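PDB 1P9N: molybdopterin-guanine dinucleotide biosynthesis protein B from Escherichia coli, which binds GTP, hydrolyses it weakly, and may act as an adapter for efficient biosynthesis and use of the molybdopterin guanine dinucleotide cofactor. Local coordinates for residues R29-G34 / K96-L101; M1-A6 / E163-Q168. All coordinates share one frame; numbering follows the deposited sequence.

Interaction 1 (R29-G34 / K96-L101)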
loop_
_atom_site.group_PDB
_atom_site.type_symbol
_atom_site.label_atom_id
_atom_site.label_comp_id
_atom_site.label_asym_id
_atom_site.label_seq_id
_atom_site.Cartn_x
_atom_site.Cartn_y
_atom_site.Cartn_z
ATOM N N ARG A 29 -11.263 -4.383 -23.411
ATOM C CA ARG A 29 -10.332 -4.856 -24.436
ATOM C C ARG A 29 -9.328 -5.886 -23.922
ATOM O O ARG A 29 -8.387 -6.248 -24.637
ATOM C CB ARG A 29 -9.547 -3.708 -25.051
ATOM C CG ARG A 29 -10.341 -2.811 -25.941
ATOM C CD ARG A 29 -11.117 -1.797 -25.139
ATOM N NE ARG A 29 -11.933 -0.928 -25.988
ATOM C CZ ARG A 29 -11.508 -0.394 -27.128
ATOM N NH1 ARG A 29 -10.275 -0.652 -27.554
ATOM N NH2 ARG A 29 -12.304 0.411 -27.832
ATOM N N GLY A 30 -9.522 -6.353 -22.691
ATOM C CA GLY A 30 -8.608 -7.333 -22.127
ATOM C C GLY A 30 -7.314 -6.738 -21.588
ATOM O O GLY A 30 -6.296 -7.429 -21.474
ATOM N N ILE A 31 -7.342 -5.453 -21.251
ATOM C CA ILE A 31 -6.156 -4.790 -20.721
ATOM C C ILE A 31 -6.298 -4.552 -19.228
ATOM O O ILE A 31 -7.158 -3.785 -18.801
ATOM C CB ILE A 31 -5.920 -3.422 -21.390
ATOM C CG1 ILE A 31 -5.845 -3.586 -22.918
ATOM C CG2 ILE A 31 -4.646 -2.796 -20.840
ATOM C CD1 ILE A 31 -4.781 -4.558 -23.397
ATOM N N ARG A 32 -5.454 -5.208 -18.440
ATOM C CA ARG A 32 -5.482 -5.051 -16.990
ATOM C C ARG A 32 -4.635 -3.837 -16.629
ATOM O O ARG A 32 -3.418 -3.834 -16.825
ATOM C CB ARG A 32 -4.951 -6.315 -16.341
ATOM C CG ARG A 32 -5.827 -7.510 -16.635
ATOM C CD ARG A 32 -5.136 -8.791 -16.278
ATOM N NE ARG A 32 -3.848 -8.895 -16.949
ATOM C CZ ARG A 32 -3.024 -9.929 -16.816
ATOM N NH1 ARG A 32 -1.863 -9.941 -17.461
ATOM N NH2 ARG A 32 -3.362 -10.957 -16.041
ATOM N N PRO A 33 -5.282 -2.785 -16.104
ATOM C CA PRO A 33 -4.635 -1.535 -15.716
ATOM C C PRO A 33 -4.345 -1.253 -14.241
ATOM O O PRO A 33 -5.168 -1.521 -13.348
ATOM C CB PRO A 33 -5.594 -0.500 -16.279
ATOM C CG PRO A 33 -6.935 -1.101 -15.896
ATOM C CD PRO A 33 -6.749 -2.608 -16.158
ATOM N N GLY A 34 -3.171 -0.666 -14.016
ATOM C CA GLY A 34 -2.761 -0.265 -12.685
ATOM C C GLY A 34 -2.693 1.255 -12.709
ATOM O O GLY A 34 -2.108 1.824 -13.624
ATOM N N LYS A 96 0.055 -9.274 -13.183
ATOM C CA LYS A 96 -1.394 -9.199 -13.194
ATOM C C LYS A 96 -1.744 -7.818 -13.750
ATOM O O LYS A 96 -2.869 -7.331 -13.598
ATOM C CB LYS A 96 -1.933 -9.352 -11.771
ATOM C CG LYS A 96 -3.445 -9.185 -11.655
ATOM C CD LYS A 96 -3.836 -7.869 -10.979
ATOM C CE LYS A 96 -3.525 -7.883 -9.491
ATOM N NZ LYS A 96 -4.174 -6.737 -8.802
ATOM N N LEU A 97 -0.751 -7.195 -14.386
ATOM C CA LEU A 97 -0.895 -5.868 -14.980
ATOM C C LEU A 97 -0.195 -5.798 -16.348
ATOM O O LEU A 97 0.888 -6.370 -16.526
ATOM C CB LEU A 97 -0.301 -4.812 -14.046
ATOM C CG LEU A 97 -0.877 -4.666 -12.630
ATOM C CD1 LEU A 97 -0.036 -3.672 -11.846
ATOM C CD2 LEU A 97 -2.328 -4.207 -12.688
ATOM N N ASP A 98 -0.813 -5.097 -17.305
ATOM C CA ASP A 98 -0.256 -4.953 -18.655
ATOM C C ASP A 98 0.043 -3.478 -18.954
ATOM O O ASP A 98 0.852 -3.150 -19.829
ATOM C CB ASP A 98 -1.260 -5.471 -19.683
ATOM C CG ASP A 98 -2.061 -6.657 -19.172
ATOM O OD1 ASP A 98 -1.520 -7.787 -19.198
ATOM O OD2 ASP A 98 -3.221 -6.454 -18.736
ATOM N N LEU A 99 -0.614 -2.595 -18.209
ATOM C CA LEU A 99 -0.452 -1.159 -18.399
ATOM C C LEU A 99 -0.568 -0.401 -17.064
ATOM O O LEU A 99 -1.393 -0.749 -16.215
ATOM C CB LEU A 99 -1.524 -0.677 -19.393
ATOM C CG LEU A 99 -1.680 0.755 -19.901
ATOM C CD1 LEU A 99 -2.343 1.605 -18.852
ATOM C CD2 LEU A 99 -0.327 1.309 -20.316
ATOM N N ILE A 100 0.271 0.613 -16.864
ATOM C CA ILE A 100 0.181 1.393 -15.639
ATOM C C ILE A 100 -0.068 2.839 -16.011
ATOM O O ILE A 100 0.737 3.467 -16.690
ATOM C CB ILE A 100 1.476 1.342 -14.750
ATOM C CG1 ILE A 100 1.857 -0.101 -14.400
ATOM C CG2 ILE A 100 1.223 2.081 -13.433
ATOM C CD1 ILE A 100 3.264 -0.224 -13.878
ATOM N N LEU A 101 -1.200 3.354 -15.565
ATOM C CA LEU A 101 -1.568 4.723 -15.831
ATOM C C LEU A 101 -0.992 5.612 -14.741
ATOM O O LEU A 101 -1.144 5.329 -13.550
ATOM C CB LEU A 101 -3.087 4.849 -15.851
ATOM C CG LEU A 101 -3.874 4.144 -16.952
ATOM C CD1 LEU A 101 -5.328 4.404 -16.685
ATOM C CD2 LEU A 101 -3.487 4.650 -18.345
#
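Pro33 and Leu99 form one parallel beta bridge and Gly34 and Ile100 the next, where strand 33-38, within this chain an edge strand of the six-stranded parallel sheet of this P-loop NTPase fold, begins alongside strand 99-103. The backbone exchange runs from Gly34 N to Leu99 O (2.8 Å) and from Leu101 N to Gly34 O. Before the strands start, Arg32 O accepts the Asp98 amide in a nearly straight bond of 2.9 Å from Asp98 N, with a weak second donor in Leu99 N. The pairing illustrates how a strand entrance can be fastened by side chains as well as by backbone. The carboxylate of Asp98, a residue predicted to bind GTP, points back to Arg32 and forms a side-on salt bridge with the guanidinium, Arg32 NH1 reaching Asp98 OD1 at 2.8 Å and Arg32 NE reaching OD2, the two planes 19° apart. A bend at chi3 (-55°) turns the arginine chain back so that both nitrogens face the acid. Lys96 C lies 3.9 Å above one face of the Arg32 guanidinium, over its centre, while the carboxylate meets the group at its edge. On the sheet face of Leu99, Ile31 CG2 touches Leu99 CB at 4.0 Å, next to Met165 of helix 154-168. Asp98 OD2 has two donors from a single residue: Arg32 NE at 3.1 Å and the backbone amide Arg32 N at 2.6 Å.

Interaction 2 (M1-A6 / E163-Q168)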
loop_
_atom_site.group_PDB
_atom_site.type_symbol
_atom_site.label_atom_id
_atom_site.label_comp_id
_atom_site.label_asym_id
_atom_site.label_seq_id
_atom_site.Cartn_x
_atom_site.Cartn_y
_atom_site.Cartn_z
HETATM N N MSE A 1 7.583 -6.122 -21.538
HETATM C CA MSE A 1 7.841 -4.804 -20.876
HETATM C C MSE A 1 6.874 -4.618 -19.705
HETATM O O MSE A 1 6.984 -5.314 -18.704
HETATM C CB MSE A 1 7.670 -3.662 -21.894
HETATM C CG MSE A 1 8.504 -2.381 -21.615
HETATM SE SE MSE A 1 8.552 -1.109 -23.206
HETATM C CE MSE A 1 7.402 0.356 -22.486
ATOM N N ILE A 2 5.940 -3.679 -19.863
ATOM C CA ILE A 2 4.900 -3.306 -18.891
ATOM C C ILE A 2 4.878 -1.774 -18.823
ATOM O O ILE A 2 5.176 -1.176 -17.805
ATOM C CB ILE A 2 5.158 -3.865 -17.488
ATOM C CG1 ILE A 2 3.989 -3.488 -16.582
ATOM C CG2 ILE A 2 6.492 -3.336 -16.927
ATOM C CD1 ILE A 2 2.701 -4.115 -16.974
ATOM N N PRO A 3 4.486 -1.130 -19.926
ATOM C CA PRO A 3 4.389 0.314 -20.142
ATOM C C PRO A 3 3.778 1.191 -19.068
ATOM O O PRO A 3 2.914 0.770 -18.301
ATOM C CB PRO A 3 3.590 0.400 -21.436
ATOM C CG PRO A 3 2.648 -0.778 -21.297
ATOM C CD PRO A 3 3.636 -1.837 -20.908
ATOM N N LEU A 4 4.241 2.438 -19.060
ATOM C CA LEU A 4 3.776 3.482 -18.145
ATOM C C LEU A 4 3.289 4.600 -19.051
ATOM O O LEU A 4 4.043 5.092 -19.892
ATOM C CB LEU A 4 4.927 4.003 -17.256
ATOM C CG LEU A 4 5.289 3.242 -15.975
ATOM C CD1 LEU A 4 6.582 3.756 -15.411
ATOM C CD2 LEU A 4 4.206 3.421 -14.953
ATOM N N LEU A 5 2.037 4.997 -18.886
ATOM C CA LEU A 5 1.476 6.050 -19.707
ATOM C C LEU A 5 0.810 7.054 -18.794
ATOM O O LEU A 5 0.005 6.683 -17.950
ATOM C CB LEU A 5 0.448 5.445 -20.672
ATOM C CG LEU A 5 -0.360 6.205 -21.744
ATOM C CD1 LEU A 5 -1.286 5.187 -22.405
ATOM C CD2 LEU A 5 -1.203 7.316 -21.160
ATOM N N ALA A 6 1.131 8.326 -18.988
ATOM C CA ALA A 6 0.571 9.394 -18.176
ATOM C C ALA A 6 -0.471 10.288 -18.852
ATOM O O ALA A 6 -0.527 10.399 -20.091
ATOM C CB ALA A 6 1.694 10.254 -17.661
ATOM N N GLU A 163 -3.376 0.425 -29.208
ATOM C CA GLU A 163 -2.500 0.405 -30.379
ATOM C C GLU A 163 -1.126 0.883 -29.951
ATOM O O GLU A 163 -0.102 0.261 -30.262
ATOM C CB GLU A 163 -3.007 1.353 -31.464
ATOM C CG GLU A 163 -4.325 0.975 -32.127
ATOM C CD GLU A 163 -4.704 1.960 -33.230
ATOM O OE1 GLU A 163 -3.824 2.261 -34.074
ATOM O OE2 GLU A 163 -5.871 2.426 -33.253
ATOM N N TRP A 164 -1.118 2.012 -29.243
ATOM C CA TRP A 164 0.123 2.593 -28.759
ATOM C C TRP A 164 0.919 1.540 -28.028
ATOM O O TRP A 164 2.124 1.415 -28.227
ATOM C CB TRP A 164 -0.137 3.735 -27.796
ATOM C CG TRP A 164 1.147 4.215 -27.171
ATOM C CD1 TRP A 164 2.134 4.938 -27.778
ATOM C CD2 TRP A 164 1.609 3.945 -25.842
ATOM N NE1 TRP A 164 3.179 5.133 -26.912
ATOM C CE2 TRP A 164 2.886 4.533 -25.717
ATOM C CE3 TRP A 164 1.067 3.260 -24.744
ATOM C CZ2 TRP A 164 3.634 4.461 -24.536
ATOM C CZ3 TRP A 164 1.805 3.185 -23.569
ATOM C CH2 TRP A 164 3.081 3.786 -23.472
HETATM N N MSE A 165 0.239 0.794 -27.166
HETATM C CA MSE A 165 0.904 -0.252 -26.405
HETATM C C MSE A 165 1.627 -1.234 -27.318
HETATM O O MSE A 165 2.814 -1.502 -27.134
HETATM C CB MSE A 165 -0.097 -1.017 -25.545
HETATM C CG MSE A 165 -0.736 -0.210 -24.446
HETATM SE SE MSE A 165 -1.743 -1.422 -23.326
HETATM C CE MSE A 165 -0.478 -2.923 -23.297
ATOM N N GLN A 166 0.907 -1.764 -28.302
ATOM C CA GLN A 166 1.483 -2.728 -29.229
ATOM C C GLN A 166 2.744 -2.238 -29.921
ATOM O O GLN A 166 3.696 -2.994 -30.103
ATOM C CB GLN A 166 0.446 -3.125 -30.260
ATOM C CG GLN A 166 -0.561 -4.100 -29.723
ATOM C CD GLN A 166 -1.785 -4.192 -30.602
ATOM O OE1 GLN A 166 -1.682 -4.186 -31.834
ATOM N NE2 GLN A 166 -2.957 -4.286 -29.978
ATOM N N LYS A 167 2.763 -0.972 -30.306
ATOM C CA LYS A 167 3.943 -0.432 -30.964
ATOM C C LYS A 167 5.122 -0.370 -29.991
ATOM O O LYS A 167 6.268 -0.202 -30.403
ATOM C CB LYS A 167 3.631 0.956 -31.554
ATOM C CG LYS A 167 2.573 0.889 -32.656
ATOM C CD LYS A 167 2.129 2.250 -33.154
ATOM C CE LYS A 167 1.000 2.099 -34.174
ATOM N NZ LYS A 167 -0.183 1.334 -33.642
ATOM N N GLN A 168 4.845 -0.528 -28.700
ATOM C CA GLN A 168 5.905 -0.492 -27.701
ATOM C C GLN A 168 6.362 -1.883 -27.270
ATOM O O GLN A 168 7.464 -2.040 -26.737
ATOM C CB GLN A 168 5.452 0.305 -26.481
ATOM C CG GLN A 168 5.333 1.788 -26.753
ATOM C CD GLN A 168 6.182 2.605 -25.808
ATOM O OE1 GLN A 168 5.999 2.547 -24.593
ATOM N NE2 GLN A 168 7.119 3.370 -26.357
#
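Trp164 and Pro3 are at the centre of a strand-helix contact in which the C-terminal helix 154-168 packs against the start of strand 4-7, a middle strand of the parallel sheet in the P-loop NTPase fold. It is a compact example of apolar layering in an alpha/beta protein: no hydrogen bond links the two segments, and the indole of Trp164 contributes the largest share on the helix side. With CG anti to the backbone N (chi1 173°), the Trp164 side chain is thrown from the helix toward the strand, and the six-membered part of its ring makes the contact. Pro3 CB approaches this ring obliquely, 3.9 Å from Trp164 CZ3. Leu5, two residues farther on, brings CD1 to 3.8 Å from Trp164 CE3, the leucine and indole side chains running past each other in opposite directions. Between these two, the backbone Leu4 O approaches Trp164 CH2. Putting an alanine in place of Trp164 removes the ring that both Pro3 and Leu5 touch, and would probably open a gap between strand and helix that leaves these side chains without their main packing partner on the helix. The next residue along the helix, Met165, adds a looser apolar touch through its CE methyl on Pro3 CG at 4.3 Å. Gln168 widens the contact toward the surface. Its CG lies 3.7 Å above the plane of the Trp164 ring, displaced toward the rim. The glutamine chain then bends at chi2 (-123°) and carries its amide to Met1, which is selenomethionine here; the two side chains cross at an angle, with Met1 CE 3.3 Å from Gln168 OE1.

How the interactions relate
The two contacts lie about 10 Å apart, centre to centre, and are joined through the sheet: strand 99-103 of interaction 1 is the direct neighbour of strand 4-7 of interaction 2. Two probable hydrogen bonds, Ile100 N to Pro3 O and Ile100 O to Leu5 N, both 3.0 Å, make this junction. Met165 links them a second way, since it packs on Pro3 within interaction 2 and on Ile31 and Leu99 of interaction 1. Its side chain also comes within about 4 Å of that of Asp98, part of the predicted GTP site. The side chain of Lys15, inferred to bind GTP, lies farther away, about 10 Å from the side chains of Leu101 and of Leu5.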